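Local coordinates for protein Na Glutathione S-transferase 1 (Necator americanus, PDB 2ON7) that probably catalyses the conjugation of glutathione to electrophilic compounds, as a dimeric glutathione S-transferase of a human hookworm, at residues S145-G150 / W155-V160; D97-V100 / F105-T108. One frame throughout, in Å; residues are numbered along the deposited sequence.

Interaction 1 (S145-G150 / W155-V160); sequences SGFLVG and WVDLLV
With CG beside its own backbone N and anti to the carbonyl carbon (chi1 -67°), Asp-157 sends its carboxylate off the first turn of helix 155-168 to the backbone of Leu-148; Leu-148, with the same kind of first torsion, lays its isobutyl group back along the aspartate in the opposite direction. Asp-157 is the acid of the Ser/Thr-X-X-Asp sequence that many glutathione S-transferases carry at the beginning of this helix, consistent with the N-capping box, Thr-154 to Asp-157. Its two oxygens divide the work. OD2 accepts the N-H of Leu-148 through its syn lone pair, with Leu-148 N to Asp-157 OD2 at 3.0 Å and nearly straight (170°), while OD1 accepts from Thr-154 N. Bonded at both oxygens, the buried carboxylate is fixed in rotation and ties the loop 145-150 to the helix that follows it.

Next to this polar link the contact is apolar. Leu-148 CD1 packs against Val-156 and Val-160, one turn apart on the helix, 4.1 Å from Val-156 CB and 4.0 Å from Val-160 CG2. Val-149 adds a looser touch, its CG1 lying 4.3 Å from Val-156 CG2. Phe-147 meets the same carboxylate, and its ring also meets Lys-187 in a cation-pi contact and touches helix 179-189. Ring and carboxylate are inclined by 59°, and Asp-157 OD1 sits at the ring edge, near its plane, 3.6 Å from Phe-147 CD2.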
loop_
_atom_site.group_PDB
_atom_site.type_symbol
_atom_site.label_atom_id
_atom_site.label_comp_id
_atom_site.label_asym_id
_atom_site.label_seq_id
_atom_site.Cartn_x
_atom_site.Cartn_y
_atom_site.Cartn_z
ATOM N N SER A 145 -16.774 1.558 -20.034
ATOM C CA SER A 145 -16.037 2.818 -20.262
ATOM C C SER A 145 -14.526 2.662 -20.488
ATOM O O SER A 145 -13.864 3.614 -20.897
ATOM C CB SER A 145 -16.256 3.781 -19.106
ATOM O OG SER A 145 -15.429 3.407 -18.027
ATOM N N GLY A 146 -13.981 1.481 -20.209
ATOM C CA GLY A 146 -12.555 1.267 -20.355
ATOM C C GLY A 146 -11.689 1.752 -19.174
ATOM O O GLY A 146 -10.482 1.578 -19.205
ATOM N N PHE A 147 -12.286 2.386 -18.166
ATOM C CA PHE A 147 -11.549 2.819 -16.949
ATOM C C PHE A 147 -11.669 1.709 -15.930
ATOM O O PHE A 147 -12.704 1.031 -15.875
ATOM C CB PHE A 147 -12.158 4.077 -16.335
ATOM C CG PHE A 147 -12.082 5.294 -17.206
ATOM C CD1 PHE A 147 -13.215 5.731 -17.898
ATOM C CD2 PHE A 147 -10.900 6.034 -17.296
ATOM C CE1 PHE A 147 -13.169 6.892 -18.718
ATOM C CE2 PHE A 147 -10.833 7.172 -18.073
ATOM C CZ PHE A 147 -11.996 7.613 -18.801
ATOM N N LEU A 148 -10.634 1.534 -15.124
ATOM C CA LEU A 148 -10.537 0.444 -14.133
ATOM C C LEU A 148 -11.622 0.409 -13.042
ATOM O O LEU A 148 -12.058 -0.676 -12.640
ATOM C CB LEU A 148 -9.134 0.436 -13.494
ATOM C CG LEU A 148 -7.951 -0.107 -14.321
ATOM C CD1 LEU A 148 -6.677 0.195 -13.600
ATOM C CD2 LEU A 148 -8.080 -1.596 -14.569
ATOM N N VAL A 149 -12.063 1.581 -12.576
ATOM C CA VAL A 149 -13.208 1.677 -11.640
ATOM C C VAL A 149 -14.151 2.799 -12.020
ATOM O O VAL A 149 -13.712 3.908 -12.305
ATOM C CB VAL A 149 -12.799 1.655 -10.090
ATOM C CG1 VAL A 149 -11.338 1.882 -9.876
ATOM C CG2 VAL A 149 -13.658 2.563 -9.215
ATOM N N GLY A 150 -15.445 2.494 -12.082
ATOM C CA GLY A 150 -16.432 3.503 -12.451
ATOM C C GLY A 150 -16.366 3.801 -13.931
ATOM O O GLY A 150 -16.025 2.920 -14.747
ATOM N N TRP A 155 -6.738 7.691 -10.263
ATOM C CA TRP A 155 -5.274 7.565 -10.220
ATOM C C TRP A 155 -4.686 6.191 -10.540
ATOM O O TRP A 155 -3.542 6.136 -10.988
ATOM C CB TRP A 155 -4.691 8.105 -8.872
ATOM C CG TRP A 155 -5.090 7.409 -7.587
ATOM C CD1 TRP A 155 -6.276 7.545 -6.903
ATOM C CD2 TRP A 155 -4.276 6.526 -6.787
ATOM N NE1 TRP A 155 -6.249 6.775 -5.756
ATOM C CE2 TRP A 155 -5.035 6.148 -5.666
ATOM C CE3 TRP A 155 -2.972 6.011 -6.924
ATOM C CZ2 TRP A 155 -4.545 5.261 -4.688
ATOM C CZ3 TRP A 155 -2.467 5.141 -5.944
ATOM C CH2 TRP A 155 -3.257 4.783 -4.827
ATOM N N VAL A 156 -5.386 5.071 -10.268
ATOM C CA VAL A 156 -4.837 3.759 -10.686
ATOM C C VAL A 156 -4.698 3.634 -12.204
ATOM O O VAL A 156 -3.759 3.006 -12.674
ATOM C CB VAL A 156 -5.678 2.502 -10.340
ATOM C CG1 VAL A 156 -5.004 1.672 -9.296
ATOM C CG2 VAL A 156 -7.120 2.781 -10.141
ATOM N N ASP A 157 -5.670 4.148 -12.953
ATOM C CA ASP A 157 -5.565 4.199 -14.421
ATOM C C ASP A 157 -4.128 4.635 -14.885
ATOM O O ASP A 157 -3.548 4.056 -15.796
ATOM C CB ASP A 157 -6.670 5.108 -14.978
ATOM C CG ASP A 157 -8.089 4.506 -14.762
ATOM O OD1 ASP A 157 -9.015 5.209 -14.301
ATOM O OD2 ASP A 157 -8.253 3.286 -15.039
ATOM N N LEU A 158 -3.555 5.603 -14.179
ATOM C CA LEU A 158 -2.281 6.216 -14.515
ATOM C C LEU A 158 -1.128 5.341 -14.111
ATOM O O LEU A 158 -0.210 5.106 -14.897
ATOM C CB LEU A 158 -2.162 7.576 -13.815
ATOM C CG LEU A 158 -3.305 8.572 -13.893
ATOM C CD1 LEU A 158 -2.997 9.700 -12.912
ATOM C CD2 LEU A 158 -3.420 9.116 -15.323
ATOM N N LEU A 159 -1.186 4.868 -12.874
ATOM C CA LEU A 159 -0.233 3.898 -12.373
ATOM C C LEU A 159 0.042 2.787 -13.364
ATOM O O LEU A 159 1.211 2.526 -13.721
ATOM C CB LEU A 159 -0.754 3.273 -11.083
ATOM C CG LEU A 159 -0.442 3.899 -9.729
ATOM C CD1 LEU A 159 -0.967 2.937 -8.641
ATOM C CD2 LEU A 159 1.098 4.269 -9.541
ATOM N N VAL A 160 -1.038 2.141 -13.781
ATOM C CA VAL A 160 -1.034 0.933 -14.632
ATOM C C VAL A 160 -0.756 1.246 -16.113
ATOM O O VAL A 160 0.046 0.563 -16.760
ATOM C CB VAL A 160 -2.409 0.175 -14.502
ATOM C CG1 VAL A 160 -2.495 -1.019 -15.408
ATOM C CG2 VAL A 160 -2.695 -0.199 -13.049
#

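Interaction 2 (D97-V100 / F105-T108); sequences DYRV and FFYT
Phe-106 meets Arg-99 about two turns back along the long helix 82-109, where the CA atoms of Arg-99 and Phe-106 are 8.7 Å apart. The segment 105-108 opens with Phe-105, directed to the neighbouring helices, where it touches Leu-120, Leu-125 and Met-167; the N of Phe-105 lacks a bond to the preceding turn, one sign of a kink here. Phe-106 is the residue of this segment that touches Arg-99. Its CG is anti to the backbone N (chi1 -162°), which stands the ring beside the helix in the path of the arginine. Arg-99 bends at chi2 (-60°) and runs forward, so that NH1 lies over the centre of one ring face, 3.7 Å above the plane and almost equally far from all six ring carbons. Arg-99 CZ is 4.5 Å from the Phe-106 ring centroid. The guanidinium is tilted 46° to the ring rather than lying flat on it; NH2 comes next nearest, 4.2 Å from Phe-106 CZ. Arg-99 NE is bonded to Tyr-95 OH, which steadies the guanidinium at its NE end, while Phe-106 also touches the C-terminal Phe-206. At Thr-108 the kink shows again: its N makes a weak bond to Phe-105 O. The pair is an intrahelical cation-pi interaction with i, i+7 spacing, set on the long helix of the all-helical C-terminal domain of the glutathione S-transferase fold.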
loop_
_atom_site.group_PDB
_atom_site.type_symbol
_atom_site.label_atom_id
_atom_site.label_comp_id
_atom_site.label_asym_id
_atom_site.label_seq_id
_atom_site.Cartn_x
_atom_site.Cartn_y
_atom_site.Cartn_z
ATOM N N ASP A 97 1.986 -5.043 -4.946
ATOM C CA ASP A 97 2.369 -6.445 -4.674
ATOM C C ASP A 97 3.126 -7.025 -5.885
ATOM O O ASP A 97 4.185 -7.688 -5.742
ATOM C CB ASP A 97 1.122 -7.353 -4.435
ATOM C CG ASP A 97 0.408 -7.106 -3.081
ATOM O OD1 ASP A 97 0.833 -6.245 -2.289
ATOM O OD2 ASP A 97 -0.619 -7.781 -2.806
ATOM N N TYR A 98 2.538 -6.801 -7.062
ATOM C CA TYR A 98 3.110 -7.201 -8.314
ATOM C C TYR A 98 4.532 -6.643 -8.446
ATOM O O TYR A 98 5.485 -7.389 -8.684
ATOM C CB TYR A 98 2.200 -6.737 -9.446
ATOM C CG TYR A 98 2.889 -6.456 -10.752
ATOM C CD1 TYR A 98 3.284 -7.495 -11.598
ATOM C CD2 TYR A 98 3.111 -5.157 -11.162
ATOM C CE1 TYR A 98 3.891 -7.232 -12.832
ATOM C CE2 TYR A 98 3.714 -4.885 -12.365
ATOM C CZ TYR A 98 4.113 -5.915 -13.199
ATOM O OH TYR A 98 4.729 -5.618 -14.411
ATOM N N ARG A 99 4.655 -5.333 -8.247
ATOM C CA ARG A 99 5.904 -4.641 -8.305
ATOM C C ARG A 99 6.945 -5.240 -7.354
ATOM O O ARG A 99 8.096 -5.334 -7.749
ATOM C CB ARG A 99 5.689 -3.140 -8.026
ATOM C CG ARG A 99 5.309 -2.304 -9.263
ATOM C CD ARG A 99 6.410 -2.390 -10.295
ATOM N NE ARG A 99 6.429 -1.223 -11.149
ATOM C CZ ARG A 99 7.481 -0.458 -11.393
ATOM N NH1 ARG A 99 8.679 -0.725 -10.882
ATOM N NH2 ARG A 99 7.318 0.573 -12.205
ATOM N N VAL A 100 6.549 -5.625 -6.124
ATOM C CA VAL A 100 7.417 -6.387 -5.177
ATOM C C VAL A 100 7.870 -7.753 -5.763
ATOM O O VAL A 100 9.039 -8.153 -5.631
ATOM C CB VAL A 100 6.708 -6.581 -3.745
ATOM C CG1 VAL A 100 7.283 -7.750 -2.946
ATOM C CG2 VAL A 100 6.756 -5.299 -2.911
ATOM N N PHE A 105 13.535 -8.459 -11.333
ATOM C CA PHE A 105 13.649 -8.301 -12.777
ATOM C C PHE A 105 13.968 -6.857 -13.183
ATOM O O PHE A 105 14.936 -6.616 -13.898
ATOM C CB PHE A 105 12.409 -8.769 -13.534
ATOM C CG PHE A 105 12.445 -8.385 -14.977
ATOM C CD1 PHE A 105 13.178 -9.157 -15.894
ATOM C CD2 PHE A 105 11.832 -7.209 -15.413
ATOM C CE1 PHE A 105 13.262 -8.784 -17.240
ATOM C CE2 PHE A 105 11.910 -6.823 -16.743
ATOM C CZ PHE A 105 12.631 -7.614 -17.666
ATOM N N PHE A 106 13.109 -5.922 -12.740
ATOM C CA PHE A 106 13.185 -4.489 -13.044
ATOM C C PHE A 106 14.549 -3.865 -12.761
ATOM O O PHE A 106 15.155 -3.261 -13.639
ATOM C CB PHE A 106 12.104 -3.755 -12.253
ATOM C CG PHE A 106 11.792 -2.378 -12.774
ATOM C CD1 PHE A 106 12.344 -1.242 -12.158
ATOM C CD2 PHE A 106 10.946 -2.205 -13.883
ATOM C CE1 PHE A 106 12.065 0.043 -12.638
ATOM C CE2 PHE A 106 10.638 -0.909 -14.351
ATOM C CZ PHE A 106 11.199 0.209 -13.736
ATOM N N TYR A 107 15.033 -4.033 -11.533
ATOM C CA TYR A 107 16.342 -3.506 -11.106
ATOM C C TYR A 107 17.532 -4.080 -11.888
ATOM O O TYR A 107 18.578 -3.432 -11.987
ATOM C CB TYR A 107 16.514 -3.651 -9.580
ATOM C CG TYR A 107 15.719 -2.599 -8.815
ATOM C CD1 TYR A 107 16.356 -1.538 -8.155
ATOM C CD2 TYR A 107 14.329 -2.634 -8.796
ATOM C CE1 TYR A 107 15.617 -0.562 -7.461
ATOM C CE2 TYR A 107 13.582 -1.660 -8.127
ATOM C CZ TYR A 107 14.228 -0.627 -7.457
ATOM O OH TYR A 107 13.456 0.329 -6.800
ATOM N N THR A 108 17.360 -5.278 -12.453
ATOM C CA THR A 108 18.335 -5.863 -13.372
ATOM C C THR A 108 18.189 -5.276 -14.782
ATOM O O THR A 108 19.198 -4.954 -15.415
ATOM C CB THR A 108 18.270 -7.429 -13.407
ATOM O OG1 THR A 108 18.647 -7.954 -12.134
ATOM C CG2 THR A 108 19.217 -8.009 -14.469
#

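How the interactions relate
Both contacts belong to the helical C-terminal domain, but they hold different elements: interaction 1 fastens a loop to the helix it leads into, whereas interaction 2 joins two turns of a single helix. The first is buried, with a carboxylate hydrogen-bonded at both oxygens beside aliphatic packing; the second is partly buried, smaller and without a hydrogen bond across it, its charge resting on an aromatic face. Their centres lie 21 Å apart and they do not touch, yet His-163 of helix 155-168 reaches Arg-99, so the two helices are neighbours. Only interaction 2 adjoins the dimer interface, where Asp-97 bonds Gln-63 of the second subunit.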